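Local coordinates for protein polyketide synthase PksR (Bacillus subtilis, PDB 4U3V) that takes part in intermediate steps of synthesis of the antibiotic bacillaene, this chain being its double-hotdog enoyl-isomerase domain, at residues Thr36-Tyr41 with Asn49-Val54; Gln43-Asn48 with Pro165-Leu170; Ala56-Leu61 with Leu81-Pro86; Phe171-His176 with Ala186-Pro191. All blocks are in the same frame, centred on the assembly; numbering follows the deposited sequence.

Contact 1. Residues Thr36-Tyr41 with Asn49-Val54; sequences TYDEPY and NERVLV
A cation-pi stack between R51 and Y37, with separate apolar packing round Y41 farther along the segments, ties the turn leading into helix 40-43 to strand 50-52 and the residues after it, within the N-terminal hotdog fold. The extended chain of R51 crosses the Y37 side chain at about a right angle and lays its guanidinium flat on one ring face, R51 CZ 3.4 Å from Y37 CZ and the planes 10° apart. R51 CD adds a CH-pi contact to the ring. The same guanidinium is also held at its edge: NH1 donates in its own plane to Y37 O (2.8 Å), but reaches that oxygen from 45° above the carbonyl plane, and the N-H...O angle is a bent 131°. D38 OD1, 4.1 Å from R51 NH1, is beyond salt-bridge distance, so any attraction is probably weak. L53 CD1 meets the edge of the Y41 ring, 3.7 Å from Y41 CE2, while V54 CG2 approaches Y41 CZ obliquely (3.5 Å); Y41 OH itself bonds T57 OG1. A water accepts from V54 N and donates to Y41 O. The arrangement is a type I turn, T36 to E39, ending at the N-cap position of a short helix and pinned to a neighbouring strand by one arginine.

Contact 2. Residues Gln43-Asn48 with Pro165-Leu170; sequences QGHVFN and PEWGEL
V46 and E166 pair through two backbone hydrogen bonds, joining the antiparallel strands 45-47 and 166-167: V46 N to E166 O and E166 N to V46 O are both 3.0 Å. Past the strand end, G168 N donates to G44 O at 2.7 Å, and the two glycines pass with their CA atoms 3.7 Å apart, a closeness suited to residues without side chains. CA-H...O contacts add to this, among them W167 CA to G44 O (3.2 Å). A water donates to both Q43 O and E166 O.

Aromatic and apolar packing belongs mainly to the non-hydrogen-bonded pair H45 and W167. Their side chains lie side by side, the rings oblique at 45°; H45 CD2 sits over one face of the indole, 3.6 Å from W167 CH2. H45 ND1 is bonded to V52 O. P165 CB lies 3.9 Å from H45 NE2, and P165 CD meets the edge of the F47 ring. E166 bends at chi2 and crosses V46 obliquely, E166 OE2 3.9 Å from V46 CG1. The whole is a short antiparallel bridge between the N-terminal and C-terminal hotdog folds of a double hotdog.

Contact 3. Residues Ala56-Leu61 with Leu81-Pro86; sequences ATYGSL and LSYISP
Y58 and Y83 meet because both rings swing to the side of their own backbone N, with CG opposite the carbonyl carbon (chi1 -53° in Y58 and -57° in Y83). From helix 56-69 the Y58 side chain leans out toward strand 75-83, and the Y83 ring reaches in to cross it obliquely. Y58 CD2 approaches Y83 CD1 to 3.7 Å. With the ring planes 57° apart, the pair is neither a stack nor an edge-to-face contact, although Y83 CE1 lies close to the plane of the Y58 ring.

A second apolar touch lies one residue farther along the helix. L81 points from the strand toward the helix and sets CD2 3.6 Å from G59 CA, so a leucine methyl packs directly on helical backbone at a residue with no side chain.

The polar link is indirect. One water accepts from G59 N (2.8 Å) and also bonds Y83 OH (2.7 Å), thereby joining the phenol to the helix. At the other end of the Y58 ring, Y58 OH lies 4.0 Å from S85 O, too far for a hydrogen bond, and this buried carbonyl has no partner in the model. Y58 is enclosed further by A125 and A126 of strand 121-132 and by I112 of strand 108-116, as expected where the long helix of a hotdog fold is wrapped by its sheet. Helix and strand are therefore held mainly by the fit of two aromatic rings and a leucine, with a single water serving both a backbone amide and a tyrosine hydroxyl, while S85 O pays a probable desolvation cost.

Contact 4. Residues Phe171-His176 with Ala186-Pro191; sequences FKTITH and AKIRLP
K187 O is the polar atom on which several groups of the opposite strand converge. T175 N donates to it at 2.8 Å; H176 N adds a weak bond at 3.4 Å. T175 OG1, 3.2 Å from K187 O, is at best a weak third donor, since its proton may go elsewhere: T175 OG1 also pairs with H176 ND1 at 2.8 Å, where either could donate, and with a water. The T175 hydroxyl gets there by standing between its backbone N and carbonyl carbon (chi1 63°).

Two residues, T175 and H176, thus face the single K187, a classic beta bulge in the hairpin of strands 174-180 and 183-190. K187 N returns a bond to H176 O (2.9 Å) within the bulge, and R189 N bonds T173 O (2.8 Å) beyond the I174-I188 pair.

The extended K187 chain runs alongside the H176 side chain, K187 CD 3.7 Å from H176 ND1. I174 CG1 and I188 CG2 touch obliquely; I174 packs on L213 of helix 205-219 and I188 on C247 and L249 of strand 247-257. R189 leads away to a salt bridge with D246. One strong and one weak amide donor share K187 O, which may polarise that carbonyl modestly; T175, H176 and K187 keep a polar, more exposed side, while I188 is buried and I174 partly so.

Contact 3 is the buried one, closest to the centre of the chain, and relies on aromatic and leucine packing with one water; contacts 1, 2 and 4 are only partly buried and use more direct polar bonds. Contacts 1 and 2 share a small sheet, in which strands 50-52 and 45-47 are neighbours, and are coupled through the H45 imidazole. Contact 1 relies on an arginine stack, whereas contacts 2 and 4 are backbone pairings, one bridging the two hotdog folds and the other a bulged hairpin inside the C-terminal fold. Y41 connects contact 1 to the helix of contact 3, and F171 of contact 4, in the C-terminal hotdog fold, packs on Y41, V54 and G44 of contacts 1 and 2.

Contact 1. Residues Thr36-Tyr41 with Asn49-Val54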
loop_
_atom_site.group_PDB
_atom_site.type_symbol
_atom_site.label_atom_id
_atom_site.label_comp_id
_atom_site.label_asym_id
_atom_site.label_seq_id
_atom_site.Cartn_x
_atom_site.Cartn_y
_atom_site.Cartn_z
ATOM N N THR A 36 -3.054 16.709 7.379
ATOM C CA THR A 36 -3.597 17.488 8.513
ATOM C C THR A 36 -4.641 16.661 9.299
ATOM O O THR A 36 -5.272 15.746 8.773
ATOM C CB THR A 36 -4.198 18.807 8.002
ATOM O OG1 THR A 36 -4.489 19.668 9.118
ATOM C CG2 THR A 36 -5.456 18.564 7.216
ATOM N N TYR A 37 -4.808 16.965 10.583
ATOM C CA TYR A 37 -5.642 16.147 11.464
ATOM C C TYR A 37 -7.014 15.937 10.859
ATOM O O TYR A 37 -7.576 14.839 10.922
ATOM C CB TYR A 37 -5.803 16.838 12.830
ATOM C CG TYR A 37 -6.593 16.045 13.843
ATOM C CD1 TYR A 37 -6.013 14.955 14.506
ATOM C CD2 TYR A 37 -7.873 16.451 14.234
ATOM C CE1 TYR A 37 -6.709 14.248 15.472
ATOM C CE2 TYR A 37 -8.595 15.715 15.170
ATOM C CZ TYR A 37 -8.001 14.629 15.787
ATOM O OH TYR A 37 -8.662 13.936 16.785
ATOM N N ASP A 38 -7.593 17.003 10.334
ATOM C CA ASP A 38 -9.019 16.982 10.021
ATOM C C ASP A 38 -9.387 16.465 8.627
ATOM O O ASP A 38 -10.563 16.362 8.323
ATOM C CB ASP A 38 -9.642 18.366 10.201
ATOM C CG ASP A 38 -9.815 18.751 11.659
ATOM O OD1 ASP A 38 -9.857 17.850 12.523
ATOM O OD2 ASP A 38 -9.906 19.966 11.941
ATOM N N GLU A 39 -8.419 16.207 7.748
ATOM C CA GLU A 39 -8.791 15.794 6.391
ATOM C C GLU A 39 -9.220 14.296 6.322
ATOM O O GLU A 39 -8.835 13.495 7.185
ATOM C CB GLU A 39 -7.640 16.076 5.424
ATOM C CG GLU A 39 -6.429 15.191 5.652
ATOM C CD GLU A 39 -5.371 15.454 4.612
ATOM O OE1 GLU A 39 -4.377 16.138 4.940
ATOM O OE2 GLU A 39 -5.567 15.047 3.440
ATOM N N PRO A 40 -10.049 13.923 5.325
ATOM C CA PRO A 40 -10.630 12.563 5.333
ATOM C C PRO A 40 -9.590 11.428 5.274
ATOM O O PRO A 40 -9.764 10.407 5.924
ATOM C CB PRO A 40 -11.517 12.547 4.078
ATOM C CG PRO A 40 -11.878 13.980 3.839
ATOM C CD PRO A 40 -10.755 14.827 4.395
ATOM N N TYR A 41 -8.462 11.656 4.601
ATOM C CA TYR A 41 -7.383 10.648 4.585
ATOM C C TYR A 41 -6.873 10.309 6.002
ATOM O O TYR A 41 -6.458 9.177 6.270
ATOM C CB TYR A 41 -6.235 11.170 3.724
ATOM C CG TYR A 41 -5.176 10.130 3.392
ATOM C CD1 TYR A 41 -5.302 9.336 2.264
ATOM C CD2 TYR A 41 -4.045 9.970 4.195
ATOM C CE1 TYR A 41 -4.311 8.424 1.923
ATOM C CE2 TYR A 41 -3.033 9.094 3.843
ATOM C CZ TYR A 41 -3.191 8.297 2.721
ATOM O OH TYR A 41 -2.162 7.446 2.325
ATOM N N ASN A 49 -6.847 4.280 19.384
ATOM C CA ASN A 49 -7.378 5.594 19.756
ATOM C C ASN A 49 -6.702 6.839 19.180
ATOM O O ASN A 49 -6.986 7.955 19.616
ATOM C CB ASN A 49 -7.482 5.713 21.284
ATOM C CG ASN A 49 -8.751 5.086 21.831
ATOM O OD1 ASN A 49 -9.775 5.028 21.143
ATOM N ND2 ASN A 49 -8.684 4.591 23.067
ATOM N N GLU A 50 -5.817 6.660 18.203
ATOM C CA GLU A 50 -5.131 7.807 17.599
ATOM C C GLU A 50 -5.384 7.828 16.088
ATOM O O GLU A 50 -5.584 6.770 15.485
ATOM C CB GLU A 50 -3.625 7.740 17.867
ATOM C CG GLU A 50 -3.242 7.267 19.269
ATOM C CD GLU A 50 -1.798 6.793 19.364
ATOM O OE1 GLU A 50 -1.414 5.858 18.620
ATOM O OE2 GLU A 50 -1.047 7.330 20.212
ATOM N N ARG A 51 -5.254 9.001 15.470
ATOM C CA ARG A 51 -5.183 9.066 13.994
ATOM C C ARG A 51 -3.767 8.780 13.506
ATOM O O ARG A 51 -2.848 9.534 13.805
ATOM C CB ARG A 51 -5.700 10.408 13.537
ATOM C CG ARG A 51 -7.138 10.603 14.007
ATOM C CD ARG A 51 -7.919 11.579 13.170
ATOM N NE ARG A 51 -9.154 11.972 13.863
ATOM C CZ ARG A 51 -9.925 13.005 13.522
ATOM N NH1 ARG A 51 -9.602 13.793 12.497
ATOM N NH2 ARG A 51 -11.036 13.258 14.209
ATOM N N VAL A 52 -3.559 7.598 12.927
ATOM C CA VAL A 52 -2.226 7.135 12.559
ATOM C C VAL A 52 -2.147 7.123 11.035
ATOM O O VAL A 52 -3.050 6.603 10.382
ATOM C CB VAL A 52 -2.015 5.693 13.058
ATOM C CG1 VAL A 52 -0.725 5.095 12.501
ATOM C CG2 VAL A 52 -2.070 5.630 14.589
ATOM N N LEU A 53 -1.153 7.796 10.449
ATOM C CA LEU A 53 -1.119 7.862 8.979
ATOM C C LEU A 53 -1.012 6.438 8.425
ATOM O O LEU A 53 -0.194 5.635 8.904
ATOM C CB LEU A 53 0.092 8.703 8.534
ATOM C CG LEU A 53 0.132 9.105 7.058
ATOM C CD1 LEU A 53 -1.029 10.041 6.755
ATOM C CD2 LEU A 53 1.456 9.813 6.801
ATOM N N VAL A 54 -1.828 6.108 7.408
ATOM C CA VAL A 54 -1.823 4.733 6.936
ATOM C C VAL A 54 -0.453 4.387 6.338
ATOM O O VAL A 54 0.156 5.205 5.629
ATOM C CB VAL A 54 -2.940 4.443 5.914
ATOM C CG1 VAL A 54 -4.306 4.455 6.585
ATOM C CG2 VAL A 54 -2.870 5.421 4.752
HETATM O O HOH W 1 -4.121 7.884 7.267
#

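Contact 2. Residues Gln43-Asn48 with Pro165-Leu170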
loop_
_atom_site.group_PDB
_atom_site.type_symbol
_atom_site.label_atom_id
_atom_site.label_comp_id
_atom_site.label_asym_id
_atom_site.label_seq_id
_atom_site.Cartn_x
_atom_site.Cartn_y
_atom_site.Cartn_z
ATOM N N GLN A 43 -8.604 11.336 9.090
ATOM C CA GLN A 43 -9.799 10.971 9.895
ATOM C C GLN A 43 -10.153 9.510 9.643
ATOM O O GLN A 43 -10.673 8.819 10.524
ATOM C CB GLN A 43 -11.022 11.776 9.461
ATOM C CG GLN A 43 -11.016 13.243 9.820
ATOM C CD GLN A 43 -12.260 13.944 9.313
ATOM O OE1 GLN A 43 -12.690 13.731 8.173
ATOM N NE2 GLN A 43 -12.860 14.773 10.163
ATOM N N GLY A 44 -9.869 9.049 8.431
ATOM C CA GLY A 44 -10.247 7.693 8.011
ATOM C C GLY A 44 -9.452 6.477 8.460
ATOM O O GLY A 44 -9.775 5.336 8.080
ATOM N N HIS A 45 -8.416 6.686 9.250
ATOM C CA HIS A 45 -7.708 5.584 9.881
ATOM C C HIS A 45 -7.344 5.812 11.319
ATOM O O HIS A 45 -6.412 6.543 11.624
ATOM C CB HIS A 45 -6.464 5.238 9.063
ATOM C CG HIS A 45 -5.674 4.089 9.613
ATOM N ND1 HIS A 45 -4.476 4.256 10.216
ATOM C CD2 HIS A 45 -5.963 2.716 9.681
ATOM C CE1 HIS A 45 -3.997 3.055 10.609
ATOM N NE2 HIS A 45 -4.903 2.109 10.269
ATOM N N VAL A 46 -8.011 5.084 12.213
ATOM C CA VAL A 46 -7.831 5.244 13.651
ATOM C C VAL A 46 -7.329 3.938 14.239
ATOM O O VAL A 46 -7.798 2.861 13.879
ATOM C CB VAL A 46 -9.151 5.662 14.327
ATOM C CG1 VAL A 46 -9.079 5.461 15.835
ATOM C CG2 VAL A 46 -9.493 7.107 13.979
ATOM N N PHE A 47 -6.312 4.028 15.082
ATOM C CA PHE A 47 -5.691 2.845 15.644
ATOM C C PHE A 47 -5.187 3.081 17.067
ATOM O O PHE A 47 -4.497 4.065 17.356
ATOM C CB PHE A 47 -4.558 2.329 14.753
ATOM C CG PHE A 47 -3.964 1.031 15.227
ATOM C CD1 PHE A 47 -4.627 -0.171 15.003
ATOM C CD2 PHE A 47 -2.763 1.012 15.919
ATOM C CE1 PHE A 47 -4.089 -1.370 15.440
ATOM C CE2 PHE A 47 -2.216 -0.183 16.360
ATOM C CZ PHE A 47 -2.883 -1.378 16.124
ATOM N N ASN A 48 -5.573 2.189 17.967
ATOM C CA ASN A 48 -5.297 2.390 19.378
ATOM C C ASN A 48 -5.643 3.833 19.767
ATOM O O ASN A 48 -4.802 4.541 20.329
ATOM C CB ASN A 48 -3.815 2.103 19.650
ATOM C CG ASN A 48 -3.551 1.715 21.094
ATOM O OD1 ASN A 48 -4.382 1.066 21.744
ATOM N ND2 ASN A 48 -2.393 2.119 21.607
ATOM N N PRO A 165 -8.265 -1.554 13.388
ATOM C CA PRO A 165 -8.364 -0.245 12.729
ATOM C C PRO A 165 -9.810 0.165 12.461
ATOM O O PRO A 165 -10.607 -0.652 11.991
ATOM C CB PRO A 165 -7.628 -0.455 11.403
ATOM C CG PRO A 165 -6.674 -1.581 11.657
ATOM C CD PRO A 165 -7.212 -2.404 12.794
ATOM N N GLU A 166 -10.148 1.413 12.781
ATOM C CA GLU A 166 -11.403 2.001 12.328
ATOM C C GLU A 166 -11.220 2.763 11.023
ATOM O O GLU A 166 -10.405 3.687 10.949
ATOM C CB GLU A 166 -11.971 2.949 13.374
ATOM C CG GLU A 166 -12.591 2.262 14.574
ATOM C CD GLU A 166 -12.356 3.047 15.846
ATOM O OE1 GLU A 166 -12.958 4.134 15.993
ATOM O OE2 GLU A 166 -11.524 2.604 16.668
ATOM N N TRP A 167 -12.055 2.439 10.037
ATOM C CA TRP A 167 -11.889 2.939 8.667
ATOM C C TRP A 167 -12.908 3.956 8.283
ATOM O O TRP A 167 -14.103 3.718 8.421
ATOM C CB TRP A 167 -11.942 1.771 7.686
ATOM C CG TRP A 167 -10.810 0.810 7.873
ATOM C CD1 TRP A 167 -10.835 -0.442 8.487
ATOM C CD2 TRP A 167 -9.426 1.014 7.467
ATOM N NE1 TRP A 167 -9.585 -1.011 8.497
ATOM C CE2 TRP A 167 -8.704 -0.203 7.837
ATOM C CE3 TRP A 167 -8.755 2.017 6.779
ATOM C CZ2 TRP A 167 -7.367 -0.369 7.550
ATOM C CZ3 TRP A 167 -7.411 1.825 6.488
ATOM C CH2 TRP A 167 -6.738 0.674 6.857
ATOM N N GLY A 168 -12.460 5.048 7.689
ATOM C CA GLY A 168 -13.357 5.983 7.022
ATOM C C GLY A 168 -13.749 5.576 5.612
ATOM O O GLY A 168 -13.132 4.698 5.009
ATOM N N GLU A 169 -14.773 6.215 5.057
ATOM C CA GLU A 169 -15.340 5.745 3.782
ATOM C C GLU A 169 -14.434 5.841 2.550
ATOM O O GLU A 169 -14.583 5.064 1.605
ATOM C CB GLU A 169 -16.659 6.456 3.459
ATOM C CG GLU A 169 -17.720 6.318 4.541
ATOM C CD GLU A 169 -18.233 4.894 4.688
ATOM O OE1 GLU A 169 -18.711 4.340 3.673
ATOM O OE2 GLU A 169 -18.121 4.320 5.803
ATOM N N LEU A 170 -13.550 6.838 2.530
ATOM C CA LEU A 170 -12.482 6.940 1.536
ATOM C C LEU A 170 -11.782 5.594 1.231
ATOM O O LEU A 170 -11.401 5.339 0.083
ATOM C CB LEU A 170 -11.415 7.913 2.080
ATOM C CG LEU A 170 -10.282 8.254 1.116
ATOM C CD1 LEU A 170 -10.867 8.792 -0.189
ATOM C CD2 LEU A 170 -9.243 9.215 1.696
HETATM O O HOH W 2 -11.902 6.446 11.116
#

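Contact 3. Residues Ala56-Leu61 with Leu81-Pro86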
loop_
_atom_site.group_PDB
_atom_site.type_symbol
_atom_site.label_atom_id
_atom_site.label_comp_id
_atom_site.label_asym_id
_atom_site.label_seq_id
_atom_site.Cartn_x
_atom_site.Cartn_y
_atom_site.Cartn_z
ATOM N N ALA A 56 0.273 2.552 3.913
ATOM C CA ALA A 56 0.171 2.652 2.450
ATOM C C ALA A 56 0.758 3.942 1.840
ATOM O O ALA A 56 1.117 3.974 0.656
ATOM C CB ALA A 56 -1.305 2.456 2.041
ATOM N N THR A 57 0.800 5.020 2.633
ATOM C CA THR A 57 1.340 6.279 2.183
ATOM C C THR A 57 2.769 6.111 1.681
ATOM O O THR A 57 3.191 6.726 0.719
ATOM C CB THR A 57 1.292 7.318 3.329
ATOM O OG1 THR A 57 -0.048 7.363 3.878
ATOM C CG2 THR A 57 1.650 8.708 2.793
ATOM N N TYR A 58 3.547 5.310 2.390
ATOM C CA TYR A 58 5.001 5.306 2.190
ATOM C C TYR A 58 5.446 4.756 0.840
ATOM O O TYR A 58 6.338 5.344 0.212
ATOM C CB TYR A 58 5.694 4.578 3.336
ATOM C CG TYR A 58 5.315 5.102 4.673
ATOM C CD1 TYR A 58 5.378 6.462 4.922
ATOM C CD2 TYR A 58 4.913 4.244 5.705
ATOM C CE1 TYR A 58 4.967 6.973 6.128
ATOM C CE2 TYR A 58 4.525 4.753 6.932
ATOM C CZ TYR A 58 4.569 6.116 7.134
ATOM O OH TYR A 58 4.202 6.650 8.335
ATOM N N GLY A 59 4.845 3.648 0.387
ATOM C CA GLY A 59 5.205 3.094 -0.939
ATOM C C GLY A 59 4.859 4.101 -2.045
ATOM O O GLY A 59 5.615 4.281 -3.012
ATOM N N SER A 60 3.743 4.825 -1.871
ATOM C CA SER A 60 3.391 5.827 -2.895
ATOM C C SER A 60 4.414 6.982 -2.971
ATOM O O SER A 60 4.732 7.466 -4.078
ATOM C CB SER A 60 1.998 6.396 -2.618
ATOM O OG SER A 60 0.997 5.355 -2.821
ATOM N N LEU A 61 4.850 7.478 -1.814
ATOM C CA LEU A 61 5.929 8.505 -1.758
ATOM C C LEU A 61 7.234 7.965 -2.314
ATOM O O LEU A 61 7.969 8.669 -3.030
ATOM C CB LEU A 61 6.154 8.987 -0.316
ATOM C CG LEU A 61 5.110 9.984 0.174
ATOM C CD1 LEU A 61 5.190 10.134 1.695
ATOM C CD2 LEU A 61 5.367 11.316 -0.536
ATOM N N LEU A 81 11.292 -2.091 1.313
ATOM C CA LEU A 81 10.580 -0.977 1.974
ATOM C C LEU A 81 10.138 -1.438 3.362
ATOM O O LEU A 81 9.425 -2.459 3.534
ATOM C CB LEU A 81 9.371 -0.593 1.121
ATOM C CG LEU A 81 8.497 0.538 1.647
ATOM C CD1 LEU A 81 9.314 1.838 1.678
ATOM C CD2 LEU A 81 7.239 0.651 0.758
ATOM N N SER A 82 10.618 -0.738 4.364
ATOM C CA SER A 82 10.408 -1.108 5.747
ATOM C C SER A 82 9.805 0.085 6.492
ATOM O O SER A 82 10.231 1.211 6.264
ATOM C CB SER A 82 11.776 -1.487 6.333
ATOM O OG SER A 82 11.743 -1.482 7.720
ATOM N N TYR A 83 8.779 -0.155 7.315
ATOM C CA TYR A 83 8.061 0.906 8.035
ATOM C C TYR A 83 8.708 1.019 9.401
ATOM O O TYR A 83 8.778 0.038 10.157
ATOM C CB TYR A 83 6.550 0.598 8.195
ATOM C CG TYR A 83 5.835 0.353 6.862
ATOM C CD1 TYR A 83 6.363 0.839 5.663
ATOM C CD2 TYR A 83 4.671 -0.407 6.806
ATOM C CE1 TYR A 83 5.756 0.572 4.433
ATOM C CE2 TYR A 83 4.026 -0.628 5.598
ATOM C CZ TYR A 83 4.600 -0.221 4.420
ATOM O OH TYR A 83 3.964 -0.484 3.229
ATOM N N ILE A 84 9.253 2.193 9.686
ATOM C CA ILE A 84 10.104 2.367 10.855
ATOM C C ILE A 84 9.285 2.748 12.082
ATOM O O ILE A 84 9.446 2.181 13.179
ATOM C CB ILE A 84 11.202 3.425 10.554
ATOM C CG1 ILE A 84 12.129 2.889 9.487
ATOM C CG2 ILE A 84 11.989 3.755 11.827
ATOM C CD1 ILE A 84 12.498 1.434 9.684
ATOM N N SER A 85 8.398 3.712 11.907
ATOM C CA SER A 85 7.735 4.351 13.032
ATOM C C SER A 85 6.357 4.822 12.564
ATOM O O SER A 85 6.244 5.435 11.503
ATOM C CB SER A 85 8.570 5.551 13.488
ATOM O OG SER A 85 7.789 6.450 14.253
ATOM N N PRO A 86 5.301 4.501 13.326
ATOM C CA PRO A 86 4.002 5.037 12.924
ATOM C C PRO A 86 3.969 6.543 13.140
ATOM O O PRO A 86 4.644 7.062 14.043
ATOM C CB PRO A 86 3.018 4.352 13.869
ATOM C CG PRO A 86 3.846 3.871 15.030
ATOM C CD PRO A 86 5.231 3.633 14.521
HETATM O O HOH W 3 3.447 1.619 1.673
#

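Contact 4. Residues Phe171-His176 with Ala186-Pro191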
loop_
_atom_site.group_PDB
_atom_site.type_symbol
_atom_site.label_atom_id
_atom_site.label_comp_id
_atom_site.label_asym_id
_atom_site.label_seq_id
_atom_site.Cartn_x
_atom_site.Cartn_y
_atom_site.Cartn_z
ATOM N N PHE A 171 -11.436 4.881 2.300
ATOM C CA PHE A 171 -10.633 3.625 2.198
ATOM C C PHE A 171 -11.476 2.397 1.818
ATOM O O PHE A 171 -10.929 1.315 1.530
ATOM C CB PHE A 171 -9.869 3.365 3.508
ATOM C CG PHE A 171 -8.807 4.399 3.807
ATOM C CD1 PHE A 171 -7.648 4.459 3.043
ATOM C CD2 PHE A 171 -8.988 5.338 4.822
ATOM C CE1 PHE A 171 -6.684 5.439 3.262
ATOM C CE2 PHE A 171 -8.017 6.304 5.064
ATOM C CZ PHE A 171 -6.873 6.372 4.270
ATOM N N LYS A 172 -12.803 2.533 1.847
ATOM C CA LYS A 172 -13.681 1.384 1.571
ATOM C C LYS A 172 -13.851 1.149 0.071
ATOM O O LYS A 172 -14.891 1.470 -0.510
ATOM C CB LYS A 172 -15.038 1.579 2.251
ATOM C CG LYS A 172 -14.906 1.713 3.756
ATOM C CD LYS A 172 -16.228 1.592 4.497
ATOM C CE LYS A 172 -15.973 1.552 5.989
ATOM N NZ LYS A 172 -17.207 1.711 6.801
ATOM N N THR A 173 -12.833 0.571 -0.551
ATOM C CA THR A 173 -12.737 0.473 -1.993
ATOM C C THR A 173 -13.170 -0.897 -2.520
ATOM O O THR A 173 -13.235 -1.100 -3.728
ATOM C CB THR A 173 -11.295 0.686 -2.434
ATOM O OG1 THR A 173 -10.469 -0.263 -1.757
ATOM C CG2 THR A 173 -10.811 2.076 -2.056
ATOM N N ILE A 174 -13.398 -1.849 -1.629
ATOM C CA ILE A 174 -13.544 -3.237 -2.098
ATOM C C ILE A 174 -15.012 -3.474 -2.464
ATOM O O ILE A 174 -15.901 -3.167 -1.675
ATOM C CB ILE A 174 -13.176 -4.208 -0.990
ATOM C CG1 ILE A 174 -11.661 -4.119 -0.761
ATOM C CG2 ILE A 174 -13.594 -5.647 -1.359
ATOM C CD1 ILE A 174 -11.205 -4.805 0.501
ATOM N N THR A 175 -15.254 -4.021 -3.649
ATOM C CA THR A 175 -16.639 -4.353 -4.060
ATOM C C THR A 175 -16.956 -5.842 -4.083
ATOM O O THR A 175 -18.124 -6.234 -3.927
ATOM C CB THR A 175 -16.981 -3.749 -5.437
ATOM O OG1 THR A 175 -16.117 -4.313 -6.445
ATOM C CG2 THR A 175 -16.769 -2.241 -5.397
ATOM N N HIS A 176 -15.951 -6.670 -4.354
ATOM C CA HIS A 176 -16.165 -8.125 -4.358
ATOM C C HIS A 176 -14.961 -8.826 -3.782
ATOM O O HIS A 176 -13.840 -8.389 -4.010
ATOM C CB HIS A 176 -16.363 -8.623 -5.783
ATOM C CG HIS A 176 -17.490 -7.942 -6.523
ATOM N ND1 HIS A 176 -17.366 -6.709 -7.053
ATOM C CD2 HIS A 176 -18.762 -8.398 -6.876
ATOM C CE1 HIS A 176 -18.509 -6.375 -7.687
ATOM N NE2 HIS A 176 -19.362 -7.412 -7.583
ATOM N N ALA A 186 -9.817 -9.841 -4.997
ATOM C CA ALA A 186 -10.660 -8.708 -4.635
ATOM C C ALA A 186 -10.898 -7.865 -5.890
ATOM O O ALA A 186 -9.959 -7.606 -6.661
ATOM C CB ALA A 186 -9.977 -7.848 -3.564
ATOM N N LYS A 187 -12.142 -7.464 -6.110
ATOM C CA LYS A 187 -12.381 -6.379 -7.068
ATOM C C LYS A 187 -12.489 -5.072 -6.300
ATOM O O LYS A 187 -13.192 -4.999 -5.285
ATOM C CB LYS A 187 -13.668 -6.627 -7.861
ATOM C CG LYS A 187 -13.737 -5.756 -9.108
ATOM C CD LYS A 187 -15.043 -5.957 -9.852
ATOM C CE LYS A 187 -14.994 -5.278 -11.214
ATOM N NZ LYS A 187 -16.323 -5.485 -11.852
ATOM N N ILE A 188 -11.774 -4.048 -6.761
ATOM C CA ILE A 188 -11.833 -2.755 -6.118
ATOM C C ILE A 188 -12.272 -1.640 -7.054
ATOM O O ILE A 188 -12.205 -1.771 -8.266
ATOM C CB ILE A 188 -10.494 -2.403 -5.423
ATOM C CG1 ILE A 188 -9.401 -2.031 -6.438
ATOM C CG2 ILE A 188 -10.057 -3.590 -4.550
ATOM C CD1 ILE A 188 -8.036 -1.800 -5.778
ATOM N N ARG A 189 -12.707 -0.539 -6.461
ATOM C CA ARG A 189 -12.956 0.678 -7.213
ATOM C C ARG A 189 -12.082 1.809 -6.665
ATOM O O ARG A 189 -12.214 2.179 -5.494
ATOM C CB ARG A 189 -14.448 1.019 -7.142
ATOM C CG ARG A 189 -14.816 2.416 -7.594
ATOM C CD ARG A 189 -15.823 2.381 -8.734
ATOM N NE ARG A 189 -15.569 3.474 -9.670
ATOM C CZ ARG A 189 -15.326 3.316 -10.969
ATOM N NH1 ARG A 189 -15.374 2.111 -11.521
ATOM N NH2 ARG A 189 -15.069 4.372 -11.726
ATOM N N LEU A 190 -11.157 2.286 -7.493
ATOM C CA LEU A 190 -10.346 3.457 -7.176
ATOM C C LEU A 190 -10.985 4.724 -7.752
ATOM O O LEU A 190 -11.393 4.737 -8.920
ATOM C CB LEU A 190 -8.948 3.286 -7.750
ATOM C CG LEU A 190 -8.172 2.117 -7.152
ATOM C CD1 LEU A 190 -6.830 1.997 -7.849
ATOM C CD2 LEU A 190 -8.040 2.291 -5.642
ATOM N N PRO A 191 -10.981 5.816 -6.966
ATOM C CA PRO A 191 -11.770 7.003 -7.292
ATOM C C PRO A 191 -11.101 7.943 -8.290
ATOM O O PRO A 191 -10.187 7.529 -9.013
ATOM C CB PRO A 191 -11.957 7.689 -5.931
ATOM C CG PRO A 191 -10.829 7.203 -5.076
ATOM C CD PRO A 191 -10.201 5.993 -5.726
HETATM O O HOH W 4 -15.317 -2.598 -8.718
#